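Local coordinates for protein VMB-1 (Vibrio alginolyticus, PDB 6JV4) that probably hydrolyses the ring of beta-lactam antibiotics as a periplasmic, zinc-dependent class B (subclass B1) metallo-beta-lactamase, at residues K15-N20 / E156-G161; W67-A70 / T74-S77. One frame throughout, in Å; residues are numbered along the deposited sequence.

Contact 1: K15-N20 / E156-G161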
ATOM      1  N   LYS A  15       7.276   1.158  12.863  1.00 14.73           N
ATOM      2  CA  LYS A  15       7.333  -0.102  13.635  1.00 16.54           C
ATOM      3  C   LYS A  15       8.227  -1.033  12.843  1.00 16.52           C
ATOM      4  O   LYS A  15       8.030  -1.166  11.635  1.00 15.23           O
ATOM      5  CB  LYS A  15       5.953  -0.722  13.890  1.00 19.55           C
ATOM      6  CG  LYS A  15       5.096   0.091  14.863  1.00 27.47           C
ATOM      7  CD  LYS A  15       3.604  -0.148  14.766  1.00 34.77           C
ATOM      8  CE  LYS A  15       2.944  -0.948  15.867  1.00 39.72           C
ATOM      9  NZ  LYS A  15       1.472  -0.703  15.814  1.00 37.27           N
ATOM     10  N   LYS A  16       9.165  -1.676  13.507  1.00 15.99           N
ATOM     11  CA  LYS A  16      10.012  -2.677  12.830  1.00 16.96           C
ATOM     12  C   LYS A  16       9.256  -4.008  12.727  1.00 17.09           C
ATOM     13  O   LYS A  16       8.727  -4.477  13.755  1.00 18.21           O
ATOM     14  CB  LYS A  16      11.299  -2.822  13.627  1.00 18.43           C
ATOM     15  CG  LYS A  16      12.285  -3.767  12.976  1.00 21.76           C
ATOM     16  CD  LYS A  16      13.522  -3.977  13.838  1.00 25.10           C
ATOM     17  CE  LYS A  16      14.703  -4.411  13.008  1.00 31.38           C
ATOM     18  NZ  LYS A  16      15.757  -4.959  13.885  1.00 34.26           N
ATOM     19  N   LEU A  17       9.145  -4.559  11.526  1.00 15.45           N
ATOM     20  CA  LEU A  17       8.446  -5.854  11.281  1.00 16.80           C
ATOM     21  C   LEU A  17       9.544  -6.918  11.139  1.00 19.07           C
ATOM     22  O   LEU A  17       9.328  -8.049  11.559  1.00 20.35           O
ATOM     23  CB  LEU A  17       7.538  -5.819  10.033  1.00 15.83           C
ATOM     24  CG  LEU A  17       6.410  -4.784  10.043  1.00 14.65           C
ATOM     25  CD1 LEU A  17       5.526  -4.932   8.804  1.00 14.46           C
ATOM     26  CD2 LEU A  17       5.555  -4.898  11.283  1.00 15.43           C
ATOM     27  N   SER A  18      10.680  -6.550  10.579  1.00 20.55           N
ATOM     28  CA  SER A  18      11.854  -7.454  10.464  1.00 20.40           C
ATOM     29  C   SER A  18      13.077  -6.591  10.249  1.00 21.08           C
ATOM     30  O   SER A  18      12.931  -5.381  10.120  1.00 22.39           O
ATOM     31  CB  SER A  18      11.639  -8.465   9.354  1.00 22.91           C
ATOM     32  OG  SER A  18      11.743  -7.832   8.070  1.00 25.71           O
ATOM     33  N   ASP A  19      14.285  -7.167  10.214  1.00 20.48           N
ATOM     34  CA  ASP A  19      15.517  -6.373  10.023  1.00 21.69           C
ATOM     35  C   ASP A  19      15.442  -5.524   8.768  1.00 18.92           C
ATOM     36  O   ASP A  19      16.049  -4.467   8.742  1.00 20.89           O
ATOM     37  CB  ASP A  19      16.743  -7.288   9.905  1.00 28.37           C
ATOM     38  CG  ASP A  19      17.174  -7.810  11.256  1.00 30.46           C
ATOM     39  OD1 ASP A  19      16.846  -7.158  12.278  1.00 31.27           O
ATOM     40  OD2 ASP A  19      17.771  -8.885  11.280  1.00 36.46           O
ATOM     41  N   ASN A  20      14.731  -5.994   7.745  1.00 16.95           N
ATOM     42  CA  ASN A  20      14.734  -5.309   6.430  1.00 16.12           C
ATOM     43  C   ASN A  20      13.384  -4.600   6.171  1.00 13.79           C
ATOM     44  O   ASN A  20      13.242  -4.078   5.079  1.00 13.78           O
ATOM     45  CB  ASN A  20      15.075  -6.296   5.322  1.00 17.51           C
ATOM     46  CG  ASN A  20      16.483  -6.827   5.495  1.00 23.09           C
ATOM     47  OD1 ASN A  20      17.411  -6.047   5.649  1.00 23.62           O
ATOM     48  ND2 ASN A  20      16.632  -8.142   5.518  1.00 25.37           N
ATOM     49  N   GLU A 156      10.290 -12.585   3.823  1.00 12.00           N
ATOM     50  CA  GLU A 156       9.651 -12.482   5.155  1.00 12.18           C
ATOM     51  C   GLU A 156       8.207 -13.016   5.173  1.00 11.04           C
ATOM     52  O   GLU A 156       7.601 -13.058   6.276  1.00 12.07           O
ATOM     53  CB  GLU A 156       9.591 -11.005   5.528  1.00 12.14           C
ATOM     54  CG  GLU A 156      10.943 -10.349   5.628  1.00 12.83           C
ATOM     55  CD  GLU A 156      11.654  -9.868   4.381  1.00 14.50           C
ATOM     56  OE1 GLU A 156      11.068  -9.907   3.274  1.00 15.09           O
ATOM     57  OE2 GLU A 156      12.843  -9.508   4.521  1.00 15.01           O
ATOM     58  N   LYS A 157       7.662 -13.356   4.028  1.00 10.03           N
ATOM     59  CA  LYS A 157       6.263 -13.809   3.833  1.00 10.37           C
ATOM     60  C   LYS A 157       5.340 -12.699   4.360  1.00 10.17           C
ATOM     61  O   LYS A 157       4.305 -12.984   4.999  1.00 10.87           O
ATOM     62  CB  LYS A 157       5.994 -15.142   4.533  1.00 11.46           C
ATOM     63  CG  LYS A 157       6.998 -16.262   4.243  1.00 12.03           C
ATOM     64  CD  LYS A 157       7.037 -16.574   2.779  1.00 13.18           C
ATOM     65  CE  LYS A 157       8.012 -17.682   2.412  1.00 14.82           C
ATOM     66  NZ  LYS A 157       9.404 -17.230   2.608  1.00 14.91           N
ATOM     67  N   ILE A 158       5.680 -11.462   4.017  1.00  9.60           N
ATOM     68  CA  ILE A 158       4.817 -10.297   4.342  1.00  9.06           C
ATOM     69  C   ILE A 158       4.060  -9.924   3.087  1.00  8.44           C
ATOM     70  O   ILE A 158       4.704  -9.635   2.049  1.00  8.92           O
ATOM     71  CB  ILE A 158       5.619  -9.134   4.897  1.00  9.05           C
ATOM     72  CG1 ILE A 158       6.247  -9.507   6.237  1.00  9.71           C
ATOM     73  CG2 ILE A 158       4.732  -7.878   4.976  1.00  8.97           C
ATOM     74  CD1 ILE A 158       7.260  -8.530   6.733  1.00 11.23           C
ATOM     75  N   LEU A 159       2.747  -9.831   3.207  1.00  7.87           N
ATOM     76  CA  LEU A 159       1.931  -9.356   2.081  1.00  8.47           C
ATOM     77  C   LEU A 159       1.410  -7.964   2.435  1.00  7.83           C
ATOM     78  O   LEU A 159       0.637  -7.853   3.428  1.00  8.04           O
ATOM     79  CB  LEU A 159       0.754 -10.306   1.861  1.00  8.73           C
ATOM     80  CG  LEU A 159      -0.192  -9.829   0.760  1.00  9.60           C
ATOM     81  CD1 LEU A 159       0.526  -9.831  -0.584  1.00  9.85           C
ATOM     82  CD2 LEU A 159      -1.431 -10.745   0.725  1.00 11.13           C
ATOM     83  N   PHE A 160       1.845  -6.940   1.717  1.00  7.04           N
ATOM     84  CA  PHE A 160       1.249  -5.572   1.818  1.00  6.84           C
ATOM     85  C   PHE A 160      -0.017  -5.534   0.987  1.00  6.77           C
ATOM     86  O   PHE A 160       0.009  -5.590  -0.240  1.00  6.53           O
ATOM     87  CB  PHE A 160       2.194  -4.457   1.366  1.00  6.68           C
ATOM     88  CG  PHE A 160       1.586  -3.105   1.610  1.00  6.85           C
ATOM     89  CD1 PHE A 160       1.510  -2.614   2.900  1.00  7.05           C
ATOM     90  CD2 PHE A 160       1.039  -2.372   0.573  1.00  6.49           C
ATOM     91  CE1 PHE A 160       0.918  -1.383   3.155  1.00  7.35           C
ATOM     92  CE2 PHE A 160       0.414  -1.157   0.828  1.00  6.84           C
ATOM     93  CZ  PHE A 160       0.334  -0.667   2.117  1.00  6.71           C
ATOM     94  N   GLY A 161      -1.160  -5.543   1.661  1.00  6.96           N
ATOM     95  CA  GLY A 161      -2.479  -5.555   1.025  1.00  7.17           C
ATOM     96  C   GLY A 161      -2.956  -4.177   0.600  1.00  7.33           C
ATOM     97  O   GLY A 161      -3.709  -4.046  -0.381  1.00  7.81           O
TER
HETATM   98  O   HOH W   1      13.714  -9.115   6.961  1.00 17.26           O
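The hydroxyl of S18 stands between its own backbone N and carbonyl carbon (chi1 72°), while the chain of E156 leaves beside its backbone N and then bends at CG (chi2 82°); together these torsions bring OG and the glutamate carboxylate to the same water. The contact bridges the two sheets of the metallo-beta-lactamase alpha-beta/beta-alpha sandwich at the surface, where the chain just after edge strand 13-16 meets the chain entering strand 158-162. Both chains are irregular here: L17 and S18 form a classic beta bulge opposite the start of strand 21-30, and K157 and I158 a G1 bulge facing L153. No direct hydrogen bond spans the gap. S18 OG bonds to the water at 2.6 Å, and the water donates to E156 OE2, also at 2.6 Å. A small hydroxyl and a long flexible acid suit this partly exposed surface, since each can turn to a shared solvent molecule. S18 OG also rests 3.6 Å from E156 CG, alongside the bent part of the chain. The N20 side chain crosses that of E156 at about a right angle, its amide plane turned 79° from the carboxylate, and N20 CB lies 4.0 Å from E156 OE2. Deeper in, where bulky aliphatic residues fit, L17 CB meets I158 CD1 at 4.3 Å, and L200 of strand 200-203 touches both side chains. Within 15-20, a salt bridge spans the bulge residues: K16 NZ meets D19 OD1 at 2.9 Å, nearly along the C-O axis.

Contact 2: W67-A70 / T74-S77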
ATOM      1  N   TRP A  67      14.720  10.022   8.207  1.00 16.83           N
ATOM      2  CA  TRP A  67      15.015   8.823   9.029  1.00 17.19           C
ATOM      3  C   TRP A  67      15.790   7.806   8.214  1.00 17.25           C
ATOM      4  O   TRP A  67      16.789   7.267   8.746  1.00 17.35           O
ATOM      5  CB  TRP A  67      13.738   8.200   9.570  1.00 18.18           C
ATOM      6  CG  TRP A  67      13.943   6.940  10.340  1.00 20.25           C
ATOM      7  CD1 TRP A  67      14.203   6.820  11.672  1.00 21.71           C
ATOM      8  CD2 TRP A  67      13.791   5.601   9.838  1.00 20.25           C
ATOM      9  NE1 TRP A  67      14.237   5.496  12.032  1.00 22.64           N
ATOM     10  CE2 TRP A  67      14.007   4.726  10.924  1.00 22.60           C
ATOM     11  CE3 TRP A  67      13.546   5.063   8.576  1.00 21.75           C
ATOM     12  CZ2 TRP A  67      13.945   3.339  10.791  1.00 24.55           C
ATOM     13  CZ3 TRP A  67      13.502   3.690   8.440  1.00 23.05           C
ATOM     14  CH2 TRP A  67      13.714   2.843   9.528  1.00 24.08           C
ATOM     15  N   ILE A  68      15.360   7.561   6.974  1.00 15.17           N
ATOM     16  CA  ILE A  68      16.061   6.599   6.072  1.00 16.36           C
ATOM     17  C   ILE A  68      17.514   7.054   5.891  1.00 17.91           C
ATOM     18  O   ILE A  68      18.422   6.229   6.073  1.00 18.16           O
ATOM     19  CB  ILE A  68      15.319   6.446   4.735  1.00 14.98           C
ATOM     20  CG1 ILE A  68      13.974   5.741   4.955  1.00 15.36           C
ATOM     21  CG2 ILE A  68      16.176   5.695   3.720  1.00 15.55           C
ATOM     22  CD1 ILE A  68      13.112   5.735   3.726  1.00 16.02           C
ATOM     23  N   GLU A  69      17.714   8.310   5.504  1.00 18.93           N
ATOM     24  CA  GLU A  69      19.066   8.831   5.204  1.00 21.38           C
ATOM     25  C   GLU A  69      19.917   8.828   6.484  1.00 25.58           C
ATOM     26  O   GLU A  69      21.117   8.507   6.356  1.00 26.58           O
ATOM     27  CB  GLU A  69      18.930  10.184   4.516  1.00 22.07           C
ATOM     28  CG  GLU A  69      18.314  10.056   3.132  1.00 22.56           C
ATOM     29  CD  GLU A  69      18.237  11.319   2.284  1.00 26.64           C
ATOM     30  OE1 GLU A  69      18.378  12.415   2.835  1.00 28.01           O
ATOM     31  OE2 GLU A  69      17.983  11.198   1.066  1.00 27.79           O
ATOM     32  N   ALA A  70      19.349   9.121   7.654  1.00 24.38           N
ATOM     33  CA  ALA A  70      20.082   9.129   8.948  1.00 26.55           C
ATOM     34  C   ALA A  70      20.522   7.709   9.319  1.00 29.33           C
ATOM     35  O   ALA A  70      21.404   7.579  10.187  1.00 30.46           O
ATOM     36  CB  ALA A  70      19.281   9.753  10.062  1.00 26.31           C
ATOM     37  N   THR A  74      20.238   4.993   1.152  1.00 19.94           N
ATOM     38  CA  THR A  74      19.792   5.777  -0.020  1.00 21.09           C
ATOM     39  C   THR A  74      18.335   5.390  -0.337  1.00 22.06           C
ATOM     40  O   THR A  74      18.072   4.195  -0.584  1.00 20.04           O
ATOM     41  CB  THR A  74      20.651   5.504  -1.251  1.00 23.01           C
ATOM     42  OG1 THR A  74      21.957   5.901  -0.845  1.00 28.72           O
ATOM     43  CG2 THR A  74      20.272   6.319  -2.462  1.00 27.52           C
ATOM     44  N   ILE A  75      17.451   6.373  -0.399  1.00 21.07           N
ATOM     45  CA  ILE A  75      16.054   6.111  -0.833  1.00 20.65           C
ATOM     46  C   ILE A  75      16.058   6.031  -2.363  1.00 20.05           C
ATOM     47  O   ILE A  75      16.208   7.072  -3.033  1.00 20.73           O
ATOM     48  CB  ILE A  75      15.104   7.150  -0.203  1.00 23.25           C
ATOM     49  CG1 ILE A  75      13.704   7.026  -0.816  1.00 24.10           C
ATOM     50  CG2 ILE A  75      15.642   8.583  -0.311  1.00 27.64           C
ATOM     51  CD1 ILE A  75      12.997   5.764  -0.461  1.00 26.56           C
ATOM     52  N   LYS A  76      15.906   4.824  -2.894  1.00 18.01           N
ATOM     53  CA  LYS A  76      16.068   4.470  -4.325  1.00 18.65           C
ATOM     54  C   LYS A  76      14.752   4.613  -5.083  1.00 18.25           C
ATOM     55  O   LYS A  76      14.745   5.089  -6.242  1.00 17.03           O
ATOM     56  CB  LYS A  76      16.564   3.031  -4.513  1.00 23.94           C
ATOM     57  CG  LYS A  76      18.078   2.906  -4.506  1.00 30.89           C
ATOM     58  CD  LYS A  76      18.734   3.641  -5.670  1.00 36.20           C
ATOM     59  CE  LYS A  76      20.244   3.615  -5.602  1.00 41.26           C
ATOM     60  NZ  LYS A  76      20.840   4.297  -6.775  1.00 45.38           N
ATOM     61  N   SER A  77      13.662   4.125  -4.515  1.00 15.18           N
ATOM     62  CA  SER A  77      12.408   4.153  -5.293  1.00 13.32           C
ATOM     63  C   SER A  77      11.234   3.977  -4.350  1.00 13.42           C
ATOM     64  O   SER A  77      11.437   3.599  -3.222  1.00 12.33           O
ATOM     65  CB  SER A  77      12.408   3.106  -6.370  1.00 13.42           C
ATOM     66  OG  SER A  77      12.283   1.793  -5.806  1.00 13.80           O
TER
HETATM   67  O   HOH W   2      18.649   8.953  -0.388  1.00 25.55           O
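The carboxylate of E69 has a methyl group of I75 displaced to one face and a water to the other, both nearer to OE2 than to OE1. I75 CG2 approaches E69 OE2 at 3.8 Å, well tilted from the carboxylate plane. The water is tilted less; it donates to E69 OE2 at 2.8 Å and accepts from I75 N, again at 2.8 Å. The extended glutamate, suited to its exposed flank of the helix, reaches far enough for this one water to bridge it to the N-H of I75. Beneath it the contact is purely apolar. I68 and I75 are both buried, and their side chains cross at about a right angle: I68 CD1 stands 4.2 Å from I75 CD1, and the branch methyl I68 CG2 rests over I75 CB. With chi1 171° I75 CG1 runs along the layer between helix and sheet, and chi2 68° sets CD1 near I68 CD1. Branched isoleucines suit such a layer: I68 also touches A49 and L73, and I75 reaches M51 and I99. Helix 58-70 thus packs its C-terminal part on strand 74-79 within the beta-alpha-beta crossover that starts from neighbouring strand 48-52, while W67 meets the ring of Y22 edge-to-face.

From the N terminus, the chain first lays down edge strand 13-16, then the corner at 17 and the residues to 20, which together make half of contact 1; its partner comes 136 residues later, at 156-161. Within that long loop lies contact 2, a local closure in which helix 58-70 turns through three residues into strand 74-79. The two are therefore nested and do not cross. Contact 2 works inside one sheet and its helix, whereas contact 1 ties an edge of that same sheet to the second one. Zinc ligands H82, H84, D86 and H144 also fall inside the loop. The contact centres are about 17 Å apart, and their nearest atoms about 7 Å.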